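Local coordinates for protein regulator of nonsense transcripts 2 (Homo sapiens, PDB 4CEK) that acts in nonsense-mediated mRNA decay as the factor UPF2, whose second of three MIF4G domains forms this structure, at residues L125-D135 / R165-L175. Numbering follows the deposited sequence.
Sequences LPNCVNRDLID and RLDLLPFYARL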
ATOM      1  N   LEU A 125       9.449 -13.675  -3.865  1.00 49.41           N
ATOM      2  CA  LEU A 125       8.794 -12.395  -4.065  1.00 46.48           C
ATOM      3  C   LEU A 125       9.678 -11.185  -3.770  1.00 43.31           C
ATOM      4  O   LEU A 125       9.692 -10.244  -4.575  1.00 38.75           O
ATOM      5  CB  LEU A 125       7.490 -12.303  -3.239  1.00 48.40           C
ATOM      6  CG  LEU A 125       6.245 -12.801  -3.977  1.00 47.90           C
ATOM      7  CD1 LEU A 125       5.003 -12.682  -3.102  1.00 43.20           C
ATOM      8  CD2 LEU A 125       6.119 -12.047  -5.301  1.00 45.75           C
ATOM      9  N   PRO A 126      10.412 -11.208  -2.639  1.00 42.76           N
ATOM     10  CA  PRO A 126      11.296 -10.107  -2.283  1.00 46.17           C
ATOM     11  C   PRO A 126      12.400  -9.840  -3.287  1.00 49.97           C
ATOM     12  O   PRO A 126      13.091  -8.808  -3.166  1.00 62.04           O
ATOM     13  CB  PRO A 126      11.918 -10.553  -0.956  1.00 48.00           C
ATOM     14  CG  PRO A 126      10.987 -11.578  -0.410  1.00 46.93           C
ATOM     15  CD  PRO A 126      10.405 -12.256  -1.602  1.00 43.69           C
ATOM     16  N   ASN A 127      12.589 -10.750  -4.245  1.00 47.45           N
ATOM     17  CA  ASN A 127      13.563 -10.540  -5.326  1.00 50.57           C
ATOM     18  C   ASN A 127      12.959  -9.972  -6.581  1.00 47.81           C
ATOM     19  O   ASN A 127      13.694  -9.667  -7.498  1.00 53.64           O
ATOM     20  CB  ASN A 127      14.281 -11.845  -5.691  1.00 55.74           C
ATOM     21  CG  ASN A 127      15.056 -12.432  -4.531  1.00 55.46           C
ATOM     22  OD1 ASN A 127      15.282 -11.776  -3.524  1.00 62.69           O
ATOM     23  ND2 ASN A 127      15.455 -13.674  -4.667  1.00 63.76           N
ATOM     24  N   CYS A 128      11.630  -9.832  -6.645  1.00 48.36           N
ATOM     25  CA  CYS A 128      10.986  -9.334  -7.869  1.00 46.67           C
ATOM     26  C   CYS A 128      11.012  -7.824  -7.883  1.00 45.40           C
ATOM     27  O   CYS A 128       9.994  -7.167  -7.762  1.00 45.89           O
ATOM     28  CB  CYS A 128       9.561  -9.880  -8.013  1.00 49.09           C
ATOM     29  SG  CYS A 128       9.492 -11.695  -8.186  1.00 52.89           S
ATOM     30  N   VAL A 129      12.212  -7.282  -8.052  1.00 47.68           N
ATOM     31  CA  VAL A 129      12.441  -5.842  -7.991  1.00 46.76           C
ATOM     32  C   VAL A 129      12.358  -5.101  -9.357  1.00 44.78           C
ATOM     33  O   VAL A 129      12.815  -3.978  -9.454  1.00 51.97           O
ATOM     34  CB  VAL A 129      13.779  -5.523  -7.258  1.00 47.81           C
ATOM     35  CG1 VAL A 129      13.704  -5.960  -5.812  1.00 47.63           C
ATOM     36  CG2 VAL A 129      14.966  -6.212  -7.922  1.00 48.58           C
ATOM     37  N   ASN A 130      11.741  -5.670 -10.393  1.00 43.14           N
ATOM     38  CA  ASN A 130      11.354  -4.830 -11.573  1.00 43.06           C
ATOM     39  C   ASN A 130      10.018  -5.233 -12.191  1.00 42.23           C
ATOM     40  O   ASN A 130       9.440  -6.237 -11.816  1.00 42.26           O
ATOM     41  CB  ASN A 130      12.451  -4.749 -12.659  1.00 46.67           C
ATOM     42  CG  ASN A 130      12.718  -6.088 -13.388  1.00 51.65           C
ATOM     43  OD1 ASN A 130      12.119  -7.131 -13.120  1.00 52.85           O
ATOM     44  ND2 ASN A 130      13.637  -6.039 -14.322  1.00 55.18           N
ATOM     45  N   ARG A 131       9.532  -4.405 -13.103  1.00 45.15           N
ATOM     46  CA  ARG A 131       8.251  -4.573 -13.755  1.00 49.09           C
ATOM     47  C   ARG A 131       8.099  -5.942 -14.437  1.00 51.99           C
ATOM     48  O   ARG A 131       7.080  -6.610 -14.286  1.00 53.13           O
ATOM     49  CB  ARG A 131       8.098  -3.447 -14.779  1.00 54.25           C
ATOM     50  CG  ARG A 131       6.752  -3.363 -15.471  1.00 60.74           C
ATOM     51  CD  ARG A 131       6.851  -2.597 -16.788  1.00 66.83           C
ATOM     52  NE  ARG A 131       5.535  -2.357 -17.386  1.00 72.29           N
ATOM     53  CZ  ARG A 131       5.329  -1.722 -18.538  1.00 78.77           C
ATOM     54  NH1 ARG A 131       6.362  -1.251 -19.249  1.00 78.35           N
ATOM     55  NH2 ARG A 131       4.078  -1.555 -18.981  1.00 78.59           N
ATOM     56  N   ASP A 132       9.118  -6.372 -15.175  1.00 57.51           N
ATOM     57  CA  ASP A 132       9.059  -7.672 -15.852  1.00 53.18           C
ATOM     58  C   ASP A 132       9.064  -8.820 -14.852  1.00 47.14           C
ATOM     59  O   ASP A 132       8.244  -9.741 -14.965  1.00 49.13           O
ATOM     60  CB  ASP A 132      10.202  -7.827 -16.880  1.00 58.01           C
ATOM     61  CG  ASP A 132      10.121  -6.789 -18.009  1.00 64.14           C
ATOM     62  OD1 ASP A 132       9.006  -6.379 -18.420  1.00 66.88           O
ATOM     63  OD2 ASP A 132      11.188  -6.370 -18.489  1.00 76.31           O
ATOM     64  N   LEU A 133       9.968  -8.792 -13.877  1.00 42.77           N
ATOM     65  CA  LEU A 133       9.966  -9.854 -12.849  1.00 48.00           C
ATOM     66  C   LEU A 133       8.600  -9.999 -12.113  1.00 49.62           C
ATOM     67  O   LEU A 133       8.182 -11.109 -11.825  1.00 51.85           O
ATOM     68  CB  LEU A 133      11.070  -9.648 -11.804  1.00 47.04           C
ATOM     69  CG  LEU A 133      12.530 -10.115 -12.017  1.00 52.70           C
ATOM     70  CD1 LEU A 133      13.335  -9.682 -10.781  1.00 50.75           C
ATOM     71  CD2 LEU A 133      12.676 -11.636 -12.237  1.00 46.92           C
ATOM     72  N   ILE A 134       7.917  -8.894 -11.794  1.00 49.23           N
ATOM     73  CA  ILE A 134       6.716  -8.979 -10.927  1.00 50.23           C
ATOM     74  C   ILE A 134       5.521  -9.455 -11.763  1.00 47.63           C
ATOM     75  O   ILE A 134       4.690 -10.204 -11.266  1.00 45.26           O
ATOM     76  CB  ILE A 134       6.418  -7.654 -10.134  1.00 44.84           C
ATOM     77  CG1 ILE A 134       5.560  -7.920  -8.887  1.00 44.37           C
ATOM     78  CG2 ILE A 134       5.715  -6.635 -11.008  1.00 39.83           C
ATOM     79  CD1 ILE A 134       6.270  -8.647  -7.754  1.00 40.21           C
ATOM     80  N   ASP A 135       5.464  -9.047 -13.030  1.00 47.93           N
ATOM     81  CA  ASP A 135       4.467  -9.571 -13.977  1.00 48.21           C
ATOM     82  C   ASP A 135       4.627 -11.091 -14.202  1.00 53.88           C
ATOM     83  O   ASP A 135       3.640 -11.817 -14.263  1.00 54.65           O
ATOM     84  CB  ASP A 135       4.528  -8.807 -15.313  1.00 50.11           C
ATOM     85  CG  ASP A 135       3.969  -7.351 -15.208  1.00 50.63           C
ATOM     86  OD1 ASP A 135       3.461  -6.978 -14.133  1.00 47.11           O
ATOM     87  OD2 ASP A 135       4.025  -6.580 -16.205  1.00 47.48           O
ATOM     88  N   ARG A 165      12.451  -2.839   3.269  1.00 50.12           N
ATOM     89  CA  ARG A 165      12.276  -3.033   1.836  1.00 48.16           C
ATOM     90  C   ARG A 165      11.103  -2.225   1.299  1.00 47.28           C
ATOM     91  O   ARG A 165      10.248  -2.742   0.601  1.00 48.08           O
ATOM     92  CB  ARG A 165      12.049  -4.516   1.508  1.00 50.09           C
ATOM     93  CG  ARG A 165      13.210  -5.456   1.888  1.00 48.65           C
ATOM     94  CD  ARG A 165      14.495  -5.185   1.088  1.00 46.20           C
ATOM     95  NE  ARG A 165      14.266  -5.075  -0.350  1.00 43.39           N
ATOM     96  CZ  ARG A 165      14.138  -6.110  -1.175  1.00 44.60           C
ATOM     97  NH1 ARG A 165      14.217  -7.368  -0.717  1.00 47.02           N
ATOM     98  NH2 ARG A 165      13.933  -5.895  -2.463  1.00 41.84           N
ATOM     99  N   LEU A 166      11.083  -0.940   1.602  1.00 47.72           N
ATOM    100  CA  LEU A 166      10.123  -0.026   1.004  1.00 48.82           C
ATOM    101  C   LEU A 166      10.082  -0.095  -0.503  1.00 47.50           C
ATOM    102  O   LEU A 166       9.056   0.263  -1.110  1.00 49.37           O
ATOM    103  CB  LEU A 166      10.457   1.426   1.387  1.00 51.15           C
ATOM    104  CG  LEU A 166      10.268   1.847   2.859  1.00 53.37           C
ATOM    105  CD1 LEU A 166      10.260   3.383   2.954  1.00 45.41           C
ATOM    106  CD2 LEU A 166       9.016   1.194   3.471  1.00 44.81           C
ATOM    107  N   ASP A 167      11.204  -0.490  -1.112  1.00 43.32           N
ATOM    108  CA  ASP A 167      11.323  -0.578  -2.587  1.00 42.18           C
ATOM    109  C   ASP A 167      10.373  -1.612  -3.222  1.00 39.88           C
ATOM    110  O   ASP A 167      10.018  -1.502  -4.398  1.00 37.41           O
ATOM    111  CB  ASP A 167      12.770  -0.913  -2.986  1.00 41.52           C
ATOM    112  CG  ASP A 167      13.266  -2.239  -2.381  1.00 44.67           C
ATOM    113  OD1 ASP A 167      13.187  -2.419  -1.136  1.00 45.61           O
ATOM    114  OD2 ASP A 167      13.744  -3.109  -3.150  1.00 49.66           O
ATOM    115  N   LEU A 168       9.976  -2.611  -2.433  1.00 40.33           N
ATOM    116  CA  LEU A 168       9.014  -3.642  -2.876  1.00 42.78           C
ATOM    117  C   LEU A 168       7.562  -3.153  -3.017  1.00 39.76           C
ATOM    118  O   LEU A 168       6.825  -3.607  -3.887  1.00 38.32           O
ATOM    119  CB  LEU A 168       9.051  -4.829  -1.927  1.00 43.08           C
ATOM    120  CG  LEU A 168      10.374  -5.609  -1.895  1.00 44.50           C
ATOM    121  CD1 LEU A 168      10.290  -6.723  -0.849  1.00 38.87           C
ATOM    122  CD2 LEU A 168      10.699  -6.144  -3.274  1.00 40.43           C
ATOM    123  N   LEU A 169       7.165  -2.177  -2.217  1.00 36.40           N
ATOM    124  CA  LEU A 169       5.751  -1.777  -2.194  1.00 33.29           C
ATOM    125  C   LEU A 169       5.133  -1.526  -3.547  1.00 32.17           C
ATOM    126  O   LEU A 169       3.987  -1.889  -3.760  1.00 34.46           O
ATOM    127  CB  LEU A 169       5.555  -0.532  -1.320  1.00 31.57           C
ATOM    128  CG  LEU A 169       5.932  -0.742   0.144  1.00 29.57           C
ATOM    129  CD1 LEU A 169       5.711   0.525   0.971  1.00 27.39           C
ATOM    130  CD2 LEU A 169       5.215  -1.943   0.700  1.00 26.54           C
ATOM    131  N   PRO A 170       5.841  -0.833  -4.458  1.00 33.16           N
ATOM    132  CA  PRO A 170       5.172  -0.567  -5.747  1.00 32.98           C
ATOM    133  C   PRO A 170       4.964  -1.847  -6.571  1.00 36.04           C
ATOM    134  O   PRO A 170       4.005  -1.942  -7.359  1.00 35.89           O
ATOM    135  CB  PRO A 170       6.167   0.346  -6.498  1.00 32.77           C
ATOM    136  CG  PRO A 170       7.063   0.897  -5.449  1.00 31.94           C
ATOM    137  CD  PRO A 170       7.095  -0.073  -4.311  1.00 33.31           C
ATOM    138  N   PHE A 171       5.889  -2.791  -6.423  1.00 35.61           N
ATOM    139  CA  PHE A 171       5.823  -4.040  -7.189  1.00 38.99           C
ATOM    140  C   PHE A 171       4.706  -4.915  -6.583  1.00 39.06           C
ATOM    141  O   PHE A 171       3.799  -5.407  -7.311  1.00 33.40           O
ATOM    142  CB  PHE A 171       7.217  -4.693  -7.235  1.00 38.93           C
ATOM    143  CG  PHE A 171       8.268  -3.781  -7.853  1.00 40.87           C
ATOM    144  CD1 PHE A 171       8.184  -3.403  -9.191  1.00 43.13           C
ATOM    145  CD2 PHE A 171       9.301  -3.238  -7.075  1.00 47.29           C
ATOM    146  CE1 PHE A 171       9.106  -2.502  -9.748  1.00 48.04           C
ATOM    147  CE2 PHE A 171      10.230  -2.344  -7.625  1.00 43.69           C
ATOM    148  CZ  PHE A 171      10.137  -1.986  -8.958  1.00 44.36           C
ATOM    149  N   TYR A 172       4.732  -5.034  -5.254  1.00 31.08           N
ATOM    150  CA  TYR A 172       3.673  -5.702  -4.541  1.00 32.13           C
ATOM    151  C   TYR A 172       2.290  -5.153  -4.863  1.00 33.29           C
ATOM    152  O   TYR A 172       1.362  -5.922  -5.089  1.00 35.88           O
ATOM    153  CB  TYR A 172       3.954  -5.693  -3.067  1.00 31.03           C
ATOM    154  CG  TYR A 172       5.016  -6.687  -2.668  1.00 31.31           C
ATOM    155  CD1 TYR A 172       5.855  -7.305  -3.618  1.00 33.21           C
ATOM    156  CD2 TYR A 172       5.194  -7.015  -1.336  1.00 32.23           C
ATOM    157  CE1 TYR A 172       6.820  -8.232  -3.229  1.00 34.44           C
ATOM    158  CE2 TYR A 172       6.149  -7.927  -0.937  1.00 32.46           C
ATOM    159  CZ  TYR A 172       6.960  -8.543  -1.873  1.00 35.41           C
ATOM    160  OH  TYR A 172       7.906  -9.455  -1.416  1.00 34.38           O
ATOM    161  N   ALA A 173       2.152  -3.847  -4.974  1.00 34.06           N
ATOM    162  CA  ALA A 173       0.889  -3.291  -5.434  1.00 31.73           C
ATOM    163  C   ALA A 173       0.567  -3.683  -6.879  1.00 32.04           C
ATOM    164  O   ALA A 173      -0.602  -3.876  -7.228  1.00 32.78           O
ATOM    165  CB  ALA A 173       0.865  -1.770  -5.277  1.00 30.25           C
ATOM    166  N   ARG A 174       1.572  -3.715  -7.750  1.00 34.96           N
ATOM    167  CA  ARG A 174       1.338  -4.093  -9.159  1.00 34.54           C
ATOM    168  C   ARG A 174       0.812  -5.542  -9.264  1.00 33.11           C
ATOM    169  O   ARG A 174      -0.143  -5.806  -9.985  1.00 34.08           O
ATOM    170  CB  ARG A 174       2.604  -3.947 -10.016  1.00 36.96           C
ATOM    171  CG  ARG A 174       2.288  -3.742 -11.502  1.00 40.98           C
ATOM    172  CD  ARG A 174       3.542  -3.550 -12.328  1.00 40.99           C
ATOM    173  NE  ARG A 174       3.422  -4.094 -13.690  1.00 43.10           N
ATOM    174  CZ  ARG A 174       2.949  -3.454 -14.758  1.00 47.59           C
ATOM    175  NH1 ARG A 174       2.532  -2.201 -14.681  1.00 53.07           N
ATOM    176  NH2 ARG A 174       2.898  -4.074 -15.933  1.00 51.47           N
ATOM    177  N   LEU A 175       1.446  -6.451  -8.534  1.00 30.32           N
ATOM    178  CA  LEU A 175       1.010  -7.845  -8.428  1.00 34.55           C
ATOM    179  C   LEU A 175      -0.478  -7.899  -8.098  1.00 39.79           C
ATOM    180  O   LEU A 175      -1.264  -8.446  -8.868  1.00 40.18           O
ATOM    181  CB  LEU A 175       1.806  -8.578  -7.329  1.00 34.36           C
ATOM    182  CG  LEU A 175       1.647 -10.109  -7.249  1.00 37.00           C
ATOM    183  CD1 LEU A 175       1.957 -10.774  -8.597  1.00 36.51           C
ATOM    184  CD2 LEU A 175       2.570 -10.633  -6.171  1.00 34.43           C
TER
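I134 presses as a knob into a hole formed by F171, Y172, R174 and L175, joining helices 131-144 and 169-179 of the all-helical MIF4G domain; the axes of 131-135 and 169-175 cross at -40°. Just before helix 131-144, the inverse gamma turn centred on C128 and the N-cap N130 lie against F171: the carbonyl carbon of V129 and the N of N130 sit over one ring face, offset toward the rim, while F17 meets the same ring nearly perpendicularly.

CB of R174 points toward 125-135, and with CG anti to the backbone N (chi1 -155°) the chain runs out past I134 to D135. CD reaches CG2 of I134 at 4.0 Å, and beyond the bend at chi3 NE donates to OD1 of D135 at 2.9 Å. NH2 completes this side-on salt bridge at 2.8 Å from OD2 of D135, nearly straight and on the syn lone pair. NH1 turns to the carbonyls of N16 and F17, and NH2 also bonds O of N20. CG of R131 lies over one guanidinium face, with the two guanidinium planes almost perpendicular.

At the other end, R165 folds back through bends at chi2 and chi3, held side-on by D167. NH1 and NH2 of R165 both grip a single oxygen, O of P126, each at 3.1 Å. With an alanine here, that carbonyl is likely to lose these two donors and D167 its charged mate. CG1 of V129 touches NH2 of R165 at the guanidinium edge, 3.4 Å away.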